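Local coordinates for protein putative enoyl-CoA hydratase/isomerase (Bordetella parapertussis, PDB 3ISA) that is a putative enoyl-CoA hydratase/isomerase of the crotonase-like family, probably acting on acyl-CoA thioesters, although its own substrate and reaction are not established, at residues E34-L39 with V85-L90; Q92-S97 with F117-W122; A129-P134 with R164-D169. All coordinates share one frame; numbering follows the deposited sequence.

Contact 1 (E34-L39 with V85-L90)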
ATOM      1  N   GLU D  34      18.532 -11.460 -29.206  1.00 21.17           N
ATOM      2  CA  GLU D  34      19.174 -10.331 -29.883  1.00 25.94           C
ATOM      3  C   GLU D  34      18.225  -9.137 -30.130  1.00 19.90           C
ATOM      4  O   GLU D  34      18.592  -7.982 -29.876  1.00 19.19           O
ATOM      5  CB  GLU D  34      19.833 -10.800 -31.197  1.00 23.23           C
ATOM      6  CG  GLU D  34      20.838  -9.807 -31.761  1.00 33.34           C
ATOM      7  CD  GLU D  34      21.145  -9.984 -33.254  1.00 43.88           C
ATOM      8  OE1 GLU D  34      20.454 -10.764 -33.953  1.00 47.95           O
ATOM      9  OE2 GLU D  34      22.083  -9.308 -33.736  1.00 49.72           O
ATOM     10  N   LEU D  35      17.021  -9.407 -30.634  1.00 19.39           N
ATOM     11  CA  LEU D  35      16.047  -8.337 -30.849  1.00 18.32           C
ATOM     12  C   LEU D  35      15.616  -7.649 -29.541  1.00 14.13           C
ATOM     13  O   LEU D  35      15.568  -6.411 -29.485  1.00 16.19           O
ATOM     14  CB  LEU D  35      14.832  -8.844 -31.644  1.00 17.47           C
ATOM     15  CG  LEU D  35      13.712  -7.829 -31.940  1.00 17.92           C
ATOM     16  CD1 LEU D  35      14.235  -6.483 -32.499  1.00 19.82           C
ATOM     17  CD2 LEU D  35      12.754  -8.476 -32.933  1.00 17.79           C
ATOM     18  N   VAL D  36      15.335  -8.435 -28.495  1.00 18.17           N
ATOM     19  CA  VAL D  36      14.966  -7.874 -27.177  1.00 18.46           C
ATOM     20  C   VAL D  36      16.086  -6.968 -26.672  1.00 21.33           C
ATOM     21  O   VAL D  36      15.824  -5.819 -26.282  1.00 16.90           O
ATOM     22  CB  VAL D  36      14.597  -8.984 -26.168  1.00 16.41           C
ATOM     23  CG1 VAL D  36      14.363  -8.434 -24.712  1.00 17.74           C
ATOM     24  CG2 VAL D  36      13.374  -9.737 -26.669  1.00 17.73           C
ATOM     25  N   GLU D  37      17.332  -7.445 -26.729  1.00 16.00           N
ATOM     26  CA  GLU D  37      18.460  -6.616 -26.271  1.00 17.97           C
ATOM     27  C   GLU D  37      18.638  -5.313 -27.073  1.00 18.06           C
ATOM     28  O   GLU D  37      18.961  -4.276 -26.505  1.00 18.85           O
ATOM     29  CB  GLU D  37      19.771  -7.404 -26.209  1.00 21.68           C
ATOM     30  CG  GLU D  37      19.814  -8.511 -25.152  1.00 19.82           C
ATOM     31  CD  GLU D  37      19.417  -8.070 -23.738  1.00 22.54           C
ATOM     32  OE1 GLU D  37      19.930  -7.048 -23.232  1.00 20.95           O
ATOM     33  OE2 GLU D  37      18.598  -8.787 -23.122  1.00 21.66           O
ATOM     34  N   ALA D  38      18.419  -5.383 -28.384  1.00 16.13           N
ATOM     35  CA  ALA D  38      18.443  -4.215 -29.255  1.00 19.88           C
ATOM     36  C   ALA D  38      17.352  -3.196 -28.897  1.00 18.48           C
ATOM     37  O   ALA D  38      17.591  -1.979 -28.932  1.00 14.61           O
ATOM     38  CB  ALA D  38      18.288  -4.655 -30.706  1.00 20.01           C
ATOM     39  N   LEU D  39      16.160  -3.701 -28.571  1.00 17.53           N
ATOM     40  CA  LEU D  39      15.052  -2.863 -28.143  1.00 18.06           C
ATOM     41  C   LEU D  39      15.349  -2.191 -26.805  1.00 14.51           C
ATOM     42  O   LEU D  39      15.126  -1.011 -26.652  1.00 16.52           O
ATOM     43  CB  LEU D  39      13.772  -3.684 -28.047  1.00 16.13           C
ATOM     44  CG  LEU D  39      13.091  -3.883 -29.415  1.00 16.12           C
ATOM     45  CD1 LEU D  39      12.208  -5.154 -29.405  1.00 19.82           C
ATOM     46  CD2 LEU D  39      12.303  -2.659 -29.845  1.00 17.17           C
ATOM     47  N   VAL D  85      12.484 -12.864 -18.708  1.00 13.26           N
ATOM     48  CA  VAL D  85      12.773 -11.778 -17.779  1.00 14.85           C
ATOM     49  C   VAL D  85      13.190 -10.507 -18.503  1.00 17.32           C
ATOM     50  O   VAL D  85      12.669  -9.432 -18.201  1.00 16.89           O
ATOM     51  CB  VAL D  85      13.822 -12.222 -16.702  1.00 12.82           C
ATOM     52  CG1 VAL D  85      14.354 -11.017 -15.940  1.00 14.68           C
ATOM     53  CG2 VAL D  85      13.155 -13.232 -15.748  1.00 16.47           C
ATOM     54  N   ARG D  86      14.077 -10.645 -19.495  1.00 17.65           N
ATOM     55  CA  ARG D  86      14.508  -9.499 -20.287  1.00 16.48           C
ATOM     56  C   ARG D  86      13.341  -8.889 -21.089  1.00 18.13           C
ATOM     57  O   ARG D  86      13.247  -7.673 -21.208  1.00 14.53           O
ATOM     58  CB  ARG D  86      15.725  -9.854 -21.161  1.00 14.92           C
ATOM     59  CG  ARG D  86      17.014 -10.245 -20.361  1.00 16.92           C
ATOM     60  CD  ARG D  86      17.546  -9.107 -19.483  1.00 17.44           C
ATOM     61  NE  ARG D  86      18.236  -8.095 -20.293  1.00 18.23           N
ATOM     62  CZ  ARG D  86      18.579  -6.882 -19.861  1.00 16.80           C
ATOM     63  NH1 ARG D  86      18.278  -6.512 -18.619  1.00 15.39           N
ATOM     64  NH2 ARG D  86      19.224  -6.039 -20.665  1.00 17.51           N
ATOM     65  N   ILE D  87      12.459  -9.733 -21.626  1.00 17.34           N
ATOM     66  CA  ILE D  87      11.220  -9.250 -22.253  1.00 17.60           C
ATOM     67  C   ILE D  87      10.400  -8.420 -21.252  1.00 16.12           C
ATOM     68  O   ILE D  87      10.025  -7.290 -21.550  1.00 15.89           O
ATOM     69  CB  ILE D  87      10.391 -10.411 -22.888  1.00 13.99           C
ATOM     70  CG1 ILE D  87      11.084 -10.907 -24.169  1.00 17.81           C
ATOM     71  CG2 ILE D  87       8.970  -9.950 -23.230  1.00 18.58           C
ATOM     72  CD1 ILE D  87      10.567 -12.252 -24.701  1.00 18.97           C
ATOM     73  N   GLU D  88      10.154  -8.948 -20.053  1.00 14.21           N
ATOM     74  CA  GLU D  88       9.379  -8.171 -19.060  1.00 16.35           C
ATOM     75  C   GLU D  88      10.090  -6.873 -18.655  1.00 16.50           C
ATOM     76  O   GLU D  88       9.436  -5.852 -18.465  1.00 16.67           O
ATOM     77  CB  GLU D  88       9.023  -9.019 -17.829  1.00 20.96           C
ATOM     78  CG  GLU D  88       8.198  -8.300 -16.711  1.00 17.86           C
ATOM     79  CD  GLU D  88       6.821  -7.753 -17.170  1.00 24.11           C
ATOM     80  OE1 GLU D  88       6.387  -7.997 -18.316  1.00 22.74           O
ATOM     81  OE2 GLU D  88       6.165  -7.059 -16.366  1.00 23.53           O
ATOM     82  N   MET D  89      11.423  -6.908 -18.549  1.00 14.61           N
ATOM     83  CA  MET D  89      12.177  -5.706 -18.243  1.00 12.29           C
ATOM     84  C   MET D  89      11.988  -4.652 -19.367  1.00 16.85           C
ATOM     85  O   MET D  89      11.757  -3.470 -19.094  1.00 16.64           O
ATOM     86  CB  MET D  89      13.646  -6.031 -17.932  1.00 16.13           C
ATOM     87  CG  MET D  89      13.841  -6.762 -16.558  1.00 18.65           C
ATOM     88  SD  MET D  89      15.543  -7.320 -16.197  1.00 10.50           S
ATOM     89  CE  MET D  89      16.271  -5.774 -15.718  1.00 21.97           C
ATOM     90  N   LEU D  90      12.017  -5.111 -20.615  1.00 15.57           N
ATOM     91  CA  LEU D  90      11.735  -4.263 -21.763  1.00 17.80           C
ATOM     92  C   LEU D  90      10.320  -3.667 -21.703  1.00 14.93           C
ATOM     93  O   LEU D  90      10.152  -2.449 -21.881  1.00 13.44           O
ATOM     94  CB  LEU D  90      11.917  -5.039 -23.074  1.00 15.23           C
ATOM     95  CG  LEU D  90      11.445  -4.290 -24.336  1.00 17.83           C
ATOM     96  CD1 LEU D  90      12.240  -2.981 -24.604  1.00 16.94           C
ATOM     97  CD2 LEU D  90      11.425  -5.217 -25.563  1.00 21.70           C
TER
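Glu37 and Arg86 form the polar half of this helix-to-helix contact, a salt bridge made of two hydrogen bonds. Arg86 presents its guanidinium side-on: NH2 donates to Glu37 OE1 at 2.8 Å, and NE to Glu37 OE2 at 2.9 Å. Both bonds are nearly straight, both use the syn lone pairs, and the carboxylate and guanidinium planes lie only 13° apart, so the pairing fixes the rotation of each flat group about its last bond. The arginine chain reaches this position by bending at chi2 and again at chi3 (-76°), which brings its CB, CG and CD alongside the acid; Arg86 CG comes within 3.5 Å of Glu37 OE2. Pro231 of a second subunit packs on both residues of the pair.

The segments belong to helices 33-48 and 77-95 of the crotonase-like fold, running roughly parallel at 28° with local axes 9.8 Å apart.

Apolar contacts fill the space between them. Val36, whose CA lies nearest that of Ile87, meets it at about a right angle, CG2 against Ile87 CG1 at 3.6 Å. The other methyl, CG1, is directed at the Arg86 backbone around its carbonyl. One turn further on, the isobutyl group of Leu90 straddles Leu39 CB: Leu90 CD2 is 3.7 Å from Leu39 CB, and the other methyl is almost as near. Ile40 also touches Leu90.

Contact 2 (Q92-S97 with F117-W122)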
ATOM      1  N   GLN D  92       8.382  -3.161 -19.174  1.00 16.22           N
ATOM      2  CA  GLN D  92       8.276  -2.197 -18.096  1.00 18.12           C
ATOM      3  C   GLN D  92       8.933  -0.857 -18.456  1.00 19.37           C
ATOM      4  O   GLN D  92       8.416   0.207 -18.099  1.00 18.39           O
ATOM      5  CB  GLN D  92       8.829  -2.808 -16.799  1.00 18.29           C
ATOM      6  CG  GLN D  92       7.908  -3.935 -16.276  1.00 12.06           C
ATOM      7  CD  GLN D  92       8.327  -4.474 -14.923  1.00 18.28           C
ATOM      8  OE1 GLN D  92       9.221  -3.924 -14.261  1.00 19.43           O
ATOM      9  NE2 GLN D  92       7.668  -5.545 -14.493  1.00 19.14           N
ATOM     10  N   ARG D  93      10.058  -0.908 -19.174  1.00 19.93           N
ATOM     11  CA  ARG D  93      10.732   0.297 -19.651  1.00 18.86           C
ATOM     12  C   ARG D  93       9.847   1.066 -20.631  1.00 16.52           C
ATOM     13  O   ARG D  93       9.732   2.280 -20.533  1.00 17.21           O
ATOM     14  CB  ARG D  93      12.047  -0.069 -20.337  1.00 20.01           C
ATOM     15  CG  ARG D  93      13.217  -0.195 -19.390  1.00 26.78           C
ATOM     16  CD  ARG D  93      14.165  -1.215 -19.950  1.00 30.17           C
ATOM     17  NE  ARG D  93      15.576  -0.892 -19.757  1.00 36.53           N
ATOM     18  CZ  ARG D  93      16.334  -1.391 -18.792  1.00 31.33           C
ATOM     19  NH1 ARG D  93      17.612  -1.059 -18.732  1.00 33.46           N
ATOM     20  NH2 ARG D  93      15.824  -2.221 -17.893  1.00 29.71           N
ATOM     21  N   VAL D  94       9.209   0.345 -21.547  1.00 13.31           N
ATOM     22  CA  VAL D  94       8.284   0.967 -22.513  1.00 13.70           C
ATOM     23  C   VAL D  94       7.034   1.519 -21.789  1.00 13.79           C
ATOM     24  O   VAL D  94       6.664   2.698 -21.985  1.00 14.50           O
ATOM     25  CB  VAL D  94       7.916  -0.008 -23.650  1.00 17.39           C
ATOM     26  CG1 VAL D  94       6.907   0.643 -24.636  1.00 15.31           C
ATOM     27  CG2 VAL D  94       9.188  -0.477 -24.376  1.00 17.23           C
ATOM     28  N   ALA D  95       6.431   0.693 -20.930  1.00 14.70           N
ATOM     29  CA  ALA D  95       5.216   1.086 -20.174  1.00 18.83           C
ATOM     30  C   ALA D  95       5.402   2.328 -19.311  1.00 20.28           C
ATOM     31  O   ALA D  95       4.518   3.198 -19.271  1.00 19.10           O
ATOM     32  CB  ALA D  95       4.693  -0.062 -19.337  1.00 20.20           C
ATOM     33  N   GLY D  96       6.545   2.403 -18.632  1.00 18.56           N
ATOM     34  CA  GLY D  96       6.872   3.519 -17.734  1.00 18.95           C
ATOM     35  C   GLY D  96       7.690   4.630 -18.391  1.00 21.78           C
ATOM     36  O   GLY D  96       8.308   5.436 -17.701  1.00 19.96           O
ATOM     37  N   SER D  97       7.689   4.681 -19.719  1.00 16.48           N
ATOM     38  CA  SER D  97       8.531   5.637 -20.457  1.00 15.10           C
ATOM     39  C   SER D  97       8.112   7.097 -20.166  1.00 15.11           C
ATOM     40  O   SER D  97       6.921   7.406 -20.158  1.00 18.80           O
ATOM     41  CB  SER D  97       8.447   5.380 -21.955  1.00 19.64           C
ATOM     42  OG  SER D  97       9.345   6.211 -22.681  1.00 21.71           O
ATOM     43  N   PHE D 117       2.913  -4.084 -27.741  1.00 18.38           N
ATOM     44  CA  PHE D 117       1.840  -3.235 -28.217  1.00 18.26           C
ATOM     45  C   PHE D 117       1.056  -2.609 -27.040  1.00 13.98           C
ATOM     46  O   PHE D 117       0.873  -1.381 -26.998  1.00 17.29           O
ATOM     47  CB  PHE D 117       0.925  -4.088 -29.117  1.00 19.93           C
ATOM     48  CG  PHE D 117      -0.147  -3.310 -29.811  1.00 20.88           C
ATOM     49  CD1 PHE D 117       0.154  -2.556 -30.942  1.00 16.00           C
ATOM     50  CD2 PHE D 117      -1.472  -3.363 -29.361  1.00 23.26           C
ATOM     51  CE1 PHE D 117      -0.833  -1.817 -31.594  1.00 22.47           C
ATOM     52  CE2 PHE D 117      -2.470  -2.647 -30.016  1.00 23.39           C
ATOM     53  CZ  PHE D 117      -2.146  -1.873 -31.147  1.00 22.99           C
ATOM     54  N   ALA D 118       0.648  -3.449 -26.076  1.00 19.29           N
ATOM     55  CA  ALA D 118      -0.104  -3.020 -24.872  1.00 20.87           C
ATOM     56  C   ALA D 118       0.640  -1.995 -24.015  1.00 20.20           C
ATOM     57  O   ALA D 118       0.015  -1.101 -23.436  1.00 18.38           O
ATOM     58  CB  ALA D 118      -0.496  -4.243 -24.011  1.00 19.45           C
ATOM     59  N   ALA D 119       1.974  -2.132 -23.943  1.00 19.98           N
ATOM     60  CA  ALA D 119       2.839  -1.245 -23.151  1.00 18.56           C
ATOM     61  C   ALA D 119       2.848   0.195 -23.687  1.00 18.97           C
ATOM     62  O   ALA D 119       3.207   1.127 -22.972  1.00 16.54           O
ATOM     63  CB  ALA D 119       4.271  -1.809 -23.105  1.00 15.11           C
ATOM     64  N   CYS D 120       2.462   0.363 -24.951  1.00 16.76           N
ATOM     65  CA  CYS D 120       2.420   1.685 -25.576  1.00 18.94           C
ATOM     66  C   CYS D 120       1.109   2.396 -25.285  1.00 24.17           C
ATOM     67  O   CYS D 120       0.077   1.743 -25.209  1.00 21.67           O
ATOM     68  CB  CYS D 120       2.611   1.563 -27.081  1.00 18.61           C
ATOM     69  SG  CYS D 120       4.256   0.976 -27.497  1.00 19.84           S
ATOM     70  N   LYS D 121       1.165   3.723 -25.135  1.00 16.28           N
ATOM     71  CA  LYS D 121       0.026   4.513 -24.673  1.00 18.76           C
ATOM     72  C   LYS D 121      -1.003   4.766 -25.773  1.00 23.00           C
ATOM     73  O   LYS D 121      -2.205   4.660 -25.519  1.00 22.01           O
ATOM     74  CB  LYS D 121       0.497   5.833 -24.075  1.00 18.10           C
ATOM     75  CG  LYS D 121       1.398   5.697 -22.814  1.00 19.02           C
ATOM     76  CD  LYS D 121       0.612   5.129 -21.610  1.00 26.54           C
ATOM     77  CE  LYS D 121       1.533   4.521 -20.521  1.00 24.97           C
ATOM     78  NZ  LYS D 121       2.127   3.177 -20.905  1.00 21.21           N
ATOM     79  N   TRP D 122      -0.536   5.126 -26.971  1.00 20.17           N
ATOM     80  CA  TRP D 122      -1.421   5.290 -28.143  1.00 22.89           C
ATOM     81  C   TRP D 122      -1.319   4.016 -28.978  1.00 25.25           C
ATOM     82  O   TRP D 122      -0.227   3.620 -29.400  1.00 24.77           O
ATOM     83  CB  TRP D 122      -1.024   6.529 -28.964  1.00 22.71           C
ATOM     84  CG  TRP D 122      -1.357   7.882 -28.361  1.00 24.81           C
ATOM     85  CD1 TRP D 122      -1.489   8.195 -27.031  1.00 36.34           C
ATOM     86  CD2 TRP D 122      -1.584   9.101 -29.078  1.00 30.16           C
ATOM     87  NE1 TRP D 122      -1.787   9.534 -26.885  1.00 38.07           N
ATOM     88  CE2 TRP D 122      -1.846  10.111 -28.125  1.00 40.55           C
ATOM     89  CE3 TRP D 122      -1.591   9.439 -30.440  1.00 29.52           C
ATOM     90  CZ2 TRP D 122      -2.119  11.433 -28.492  1.00 39.61           C
ATOM     91  CZ3 TRP D 122      -1.869  10.757 -30.802  1.00 28.83           C
ATOM     92  CH2 TRP D 122      -2.112  11.733 -29.830  1.00 30.04           C
TER
HETATM   93  O   HOH W   1       4.430   4.064 -22.594  1.00 18.02           O
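Lys121 NZ is gripped from several directions where the ends of helices 77-95 and 112-119 meet. Its shortest bond crosses the contact to Ala95 O at 2.9 Å, lying in the carbonyl plane on a lone pair, with a C=O...N angle of 124°. A weak bond to Ala119 O at 3.1 Å ties the ammonium back to its own segment, and water 1 accepts a third bond from NZ at 3.0 Å. That water donates to Val94 O at 2.7 Å, so the lysine is linked to two successive carbonyls of the 92-97 segment, one directly and one through solvent. The chain must curl to get there: bends at chi2 (-67°) and chi4 (-74°) bring NZ back toward the helix ends.

Next to this polar cluster the backbones come close, with Ala95 and Ala119 having their CA atoms 4.5 Å apart. Ala95 CA makes a CA-H...O contact with Ala119 O at 3.4 Å, and the two small CB methyls sit beside each other. Val94 extends the apolar side chiefly through CG1, which stands anti to the backbone N and touches both Ala119 CB and Cys120 SG, each at 3.9 Å. Phe56 of strand 53-58 packs against Val94 and Cys120, placing this side of the contact against the six-stranded sheet. Leu157 of a third subunit packs on Lys121.

The carbonyls at the C-terminal end of helix 77-95 probably lie in a region of negative potential. With Ala95 O as its main acceptor, and Ala119 O of the 117-122 segment and the water as further partners, the ammonium would be expected to offset that potential, and Lys121 to stay protonated.

Contact 3 (A129-P134 with R164-D169); sequences AGFRMP and RAFDAD
Phe131 and Phe166 form an antiparallel hydrogen-bonded pair, Phe131 N to Phe166 O at 2.9 Å and Phe166 N to Phe131 O at 2.8 Å, in strands whose local directions differ by 156°. Beyond the strand end, Ala168 N reaches Ala129 O only weakly, while water 2 joins Met133 N to Arg164 O at the other end.

The two phenylalanines share a face of the sheet. Phe166 CG lies between its backbone N and carbonyl carbon (chi1 60°), which folds the ring back across the neighbouring strand until Phe131 CB sits over one face, 3.8 Å from the centroid in a CH-pi contact. The ring planes are inclined by 25° with centroids 5.4 Å apart, an offset too large for much face-to-face overlap. Met133 CE approaches the edge of the Phe166 ring, at 4.0 Å from CE2. Phe176 packs against both aromatic rings.

On the other face, with Ala165, the extended chain of Arg132 lies along the 164-165 backbone, CG at 3.7 Å from Ala165 N. Its NE bonds to Ala163 O, and Pro134 CB covers one guanidinium face.

Asp167 is the N-cap of helix 168-173, its OD1 accepting from Glu170 N. In the strand order 108-110, 130-132, 165-167, the last edges a small sheet separate from the main six-stranded one, and leads directly into a helix of the crotonase-like fold.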
ATOM      1  N   ALA D 129      -6.247  -6.664 -38.441  1.00 26.10           N
ATOM      2  CA  ALA D 129      -5.276  -7.151 -37.436  1.00 26.47           C
ATOM      3  C   ALA D 129      -5.904  -8.090 -36.403  1.00 28.53           C
ATOM      4  O   ALA D 129      -7.101  -8.005 -36.110  1.00 30.75           O
ATOM      5  CB  ALA D 129      -4.593  -5.969 -36.736  1.00 23.86           C
ATOM      6  N   GLY D 130      -5.085  -8.977 -35.850  1.00 23.99           N
ATOM      7  CA  GLY D 130      -5.540  -9.954 -34.868  1.00 25.68           C
ATOM      8  C   GLY D 130      -4.522 -10.088 -33.748  1.00 27.75           C
ATOM      9  O   GLY D 130      -3.326  -9.807 -33.938  1.00 23.49           O
ATOM     10  N   PHE D 131      -4.997 -10.495 -32.574  1.00 23.58           N
ATOM     11  CA  PHE D 131      -4.168 -10.537 -31.379  1.00 19.90           C
ATOM     12  C   PHE D 131      -4.499 -11.797 -30.602  1.00 26.48           C
ATOM     13  O   PHE D 131      -5.669 -12.165 -30.484  1.00 30.41           O
ATOM     14  CB  PHE D 131      -4.445  -9.330 -30.451  1.00 23.84           C
ATOM     15  CG  PHE D 131      -4.354  -7.977 -31.118  1.00 25.72           C
ATOM     16  CD1 PHE D 131      -3.138  -7.278 -31.163  1.00 24.60           C
ATOM     17  CD2 PHE D 131      -5.495  -7.376 -31.675  1.00 27.98           C
ATOM     18  CE1 PHE D 131      -3.062  -6.007 -31.763  1.00 24.78           C
ATOM     19  CE2 PHE D 131      -5.426  -6.123 -32.284  1.00 26.78           C
ATOM     20  CZ  PHE D 131      -4.207  -5.432 -32.335  1.00 26.10           C
ATOM     21  N   ARG D 132      -3.481 -12.434 -30.041  1.00 22.17           N
ATOM     22  CA  ARG D 132      -3.679 -13.534 -29.096  1.00 23.24           C
ATOM     23  C   ARG D 132      -2.543 -13.576 -28.074  1.00 21.59           C
ATOM     24  O   ARG D 132      -1.376 -13.459 -28.444  1.00 21.42           O
ATOM     25  CB  ARG D 132      -3.746 -14.865 -29.859  1.00 21.03           C
ATOM     26  CG  ARG D 132      -4.264 -16.031 -29.020  1.00 21.82           C
ATOM     27  CD  ARG D 132      -4.229 -17.383 -29.762  1.00 24.34           C
ATOM     28  NE  ARG D 132      -4.788 -18.443 -28.924  1.00 40.08           N
ATOM     29  CZ  ARG D 132      -4.383 -19.715 -28.899  1.00 57.73           C
ATOM     30  NH1 ARG D 132      -3.379 -20.138 -29.661  1.00 47.12           N
ATOM     31  NH2 ARG D 132      -4.983 -20.575 -28.083  1.00 60.86           N
ATOM     32  N   MET D 133      -2.872 -13.737 -26.790  1.00 20.40           N
ATOM     33  CA  MET D 133      -1.860 -13.959 -25.749  1.00 21.89           C
ATOM     34  C   MET D 133      -2.136 -15.331 -25.131  1.00 24.62           C
ATOM     35  O   MET D 133      -2.942 -15.433 -24.197  1.00 25.51           O
ATOM     36  CB  MET D 133      -1.909 -12.860 -24.664  1.00 22.97           C
ATOM     37  CG  MET D 133      -1.381 -11.440 -25.075  1.00 23.67           C
ATOM     38  SD  MET D 133      -1.965 -10.081 -24.018  1.00 16.55           S
ATOM     39  CE  MET D 133      -3.624  -9.898 -24.668  1.00 21.55           C
ATOM     40  N   PRO D 134      -1.517 -16.397 -25.682  1.00 24.79           N
ATOM     41  CA  PRO D 134      -1.799 -17.789 -25.301  1.00 26.80           C
ATOM     42  C   PRO D 134      -0.897 -18.398 -24.223  1.00 25.37           C
ATOM     43  O   PRO D 134      -1.054 -19.574 -23.909  1.00 22.18           O
ATOM     44  CB  PRO D 134      -1.586 -18.543 -26.616  1.00 28.56           C
ATOM     45  CG  PRO D 134      -0.497 -17.766 -27.300  1.00 28.12           C
ATOM     46  CD  PRO D 134      -0.530 -16.337 -26.777  1.00 25.12           C
ATOM     47  N   ARG D 164      -7.471 -16.941 -25.716  1.00 33.97           N
ATOM     48  CA  ARG D 164      -8.131 -16.883 -27.016  1.00 34.07           C
ATOM     49  C   ARG D 164      -7.740 -15.670 -27.867  1.00 37.73           C
ATOM     50  O   ARG D 164      -7.321 -14.638 -27.343  1.00 34.85           O
ATOM     51  CB  ARG D 164      -9.662 -16.922 -26.844  1.00 39.21           C
ATOM     52  CG  ARG D 164     -10.270 -15.754 -26.063  1.00 30.62           C
ATOM     53  CD  ARG D 164     -11.772 -15.719 -26.267  1.00 44.48           C
ATOM     54  NE  ARG D 164     -12.440 -14.645 -25.529  1.00 34.16           N
ATOM     55  CZ  ARG D 164     -12.688 -13.425 -26.006  1.00 37.45           C
ATOM     56  NH1 ARG D 164     -12.300 -13.070 -27.230  1.00 34.45           N
ATOM     57  NH2 ARG D 164     -13.322 -12.545 -25.244  1.00 33.53           N
ATOM     58  N   ALA D 165      -7.904 -15.802 -29.180  1.00 35.32           N
ATOM     59  CA  ALA D 165      -7.682 -14.691 -30.087  1.00 36.82           C
ATOM     60  C   ALA D 165      -8.795 -13.637 -30.008  1.00 39.46           C
ATOM     61  O   ALA D 165      -9.924 -13.947 -29.617  1.00 42.42           O
ATOM     62  CB  ALA D 165      -7.516 -15.194 -31.509  1.00 31.55           C
ATOM     63  N   PHE D 166      -8.455 -12.391 -30.352  1.00 32.10           N
ATOM     64  CA  PHE D 166      -9.428 -11.319 -30.593  1.00 31.17           C
ATOM     65  C   PHE D 166      -9.010 -10.420 -31.756  1.00 34.46           C
ATOM     66  O   PHE D 166      -7.816 -10.191 -31.989  1.00 33.43           O
ATOM     67  CB  PHE D 166      -9.742 -10.500 -29.328  1.00 34.14           C
ATOM     68  CG  PHE D 166      -8.547  -9.802 -28.708  1.00 32.63           C
ATOM     69  CD1 PHE D 166      -8.360  -8.424 -28.877  1.00 23.45           C
ATOM     70  CD2 PHE D 166      -7.643 -10.506 -27.915  1.00 25.51           C
ATOM     71  CE1 PHE D 166      -7.270  -7.766 -28.294  1.00 24.78           C
ATOM     72  CE2 PHE D 166      -6.546  -9.859 -27.329  1.00 32.25           C
ATOM     73  CZ  PHE D 166      -6.369  -8.484 -27.516  1.00 26.34           C
ATOM     74  N   ASP D 167     -10.006  -9.928 -32.492  1.00 32.23           N
ATOM     75  CA  ASP D 167      -9.771  -9.140 -33.696  1.00 33.04           C
ATOM     76  C   ASP D 167      -9.813  -7.639 -33.440  1.00 31.90           C
ATOM     77  O   ASP D 167     -10.090  -7.196 -32.319  1.00 33.41           O
ATOM     78  CB  ASP D 167     -10.747  -9.551 -34.823  1.00 36.02           C
ATOM     79  CG  ASP D 167     -12.180  -9.002 -34.634  1.00 44.73           C
ATOM     80  OD1 ASP D 167     -12.569  -8.575 -33.525  1.00 37.22           O
ATOM     81  OD2 ASP D 167     -12.940  -9.011 -35.629  1.00 58.62           O
ATOM     82  N   ALA D 168      -9.549  -6.870 -34.496  1.00 31.51           N
ATOM     83  CA  ALA D 168      -9.545  -5.409 -34.449  1.00 32.27           C
ATOM     84  C   ALA D 168     -10.834  -4.782 -33.894  1.00 35.21           C
ATOM     85  O   ALA D 168     -10.759  -3.851 -33.082  1.00 28.60           O
ATOM     86  CB  ALA D 168      -9.227  -4.852 -35.819  1.00 29.73           C
ATOM     87  N   ASP D 169     -11.998  -5.302 -34.313  1.00 35.09           N
ATOM     88  CA  ASP D 169     -13.295  -4.808 -33.825  1.00 36.05           C
ATOM     89  C   ASP D 169     -13.447  -4.996 -32.331  1.00 25.36           C
ATOM     90  O   ASP D 169     -13.801  -4.049 -31.629  1.00 29.86           O
ATOM     91  CB  ASP D 169     -14.468  -5.489 -34.544  1.00 44.40           C
ATOM     92  CG  ASP D 169     -14.633  -5.017 -35.973  1.00 59.02           C
ATOM     93  OD1 ASP D 169     -14.274  -3.855 -36.275  1.00 73.54           O
ATOM     94  OD2 ASP D 169     -15.132  -5.815 -36.796  1.00 76.08           O
TER
HETATM   95  O   HOH W   2      -5.383 -14.209 -25.539  1.00 29.97           O

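Contacts 1 and 2 are buried and share helix 77-95, which they use in succession: its middle packs on helix 33-48 in contact 1, its C-terminal end meets helix 112-119 in contact 2. Contact 3 is only partly buried, lies across the chain's centre from contact 1, and belongs to the small three-stranded sheet. Chemistry follows place. Contact 1 pairs opposite side-chain charges beside an apolar seam, contact 2 sets a lysine against helix-end carbonyls, and contact 3 relies on backbone pairing backed by aromatic rings. Contacts 2 and 3 touch directly through Phe117 CE2 and Phe131 CE1, 3.8 Å apart, whereas contacts 1 and 3 remain about 10 Å apart at their nearest atoms.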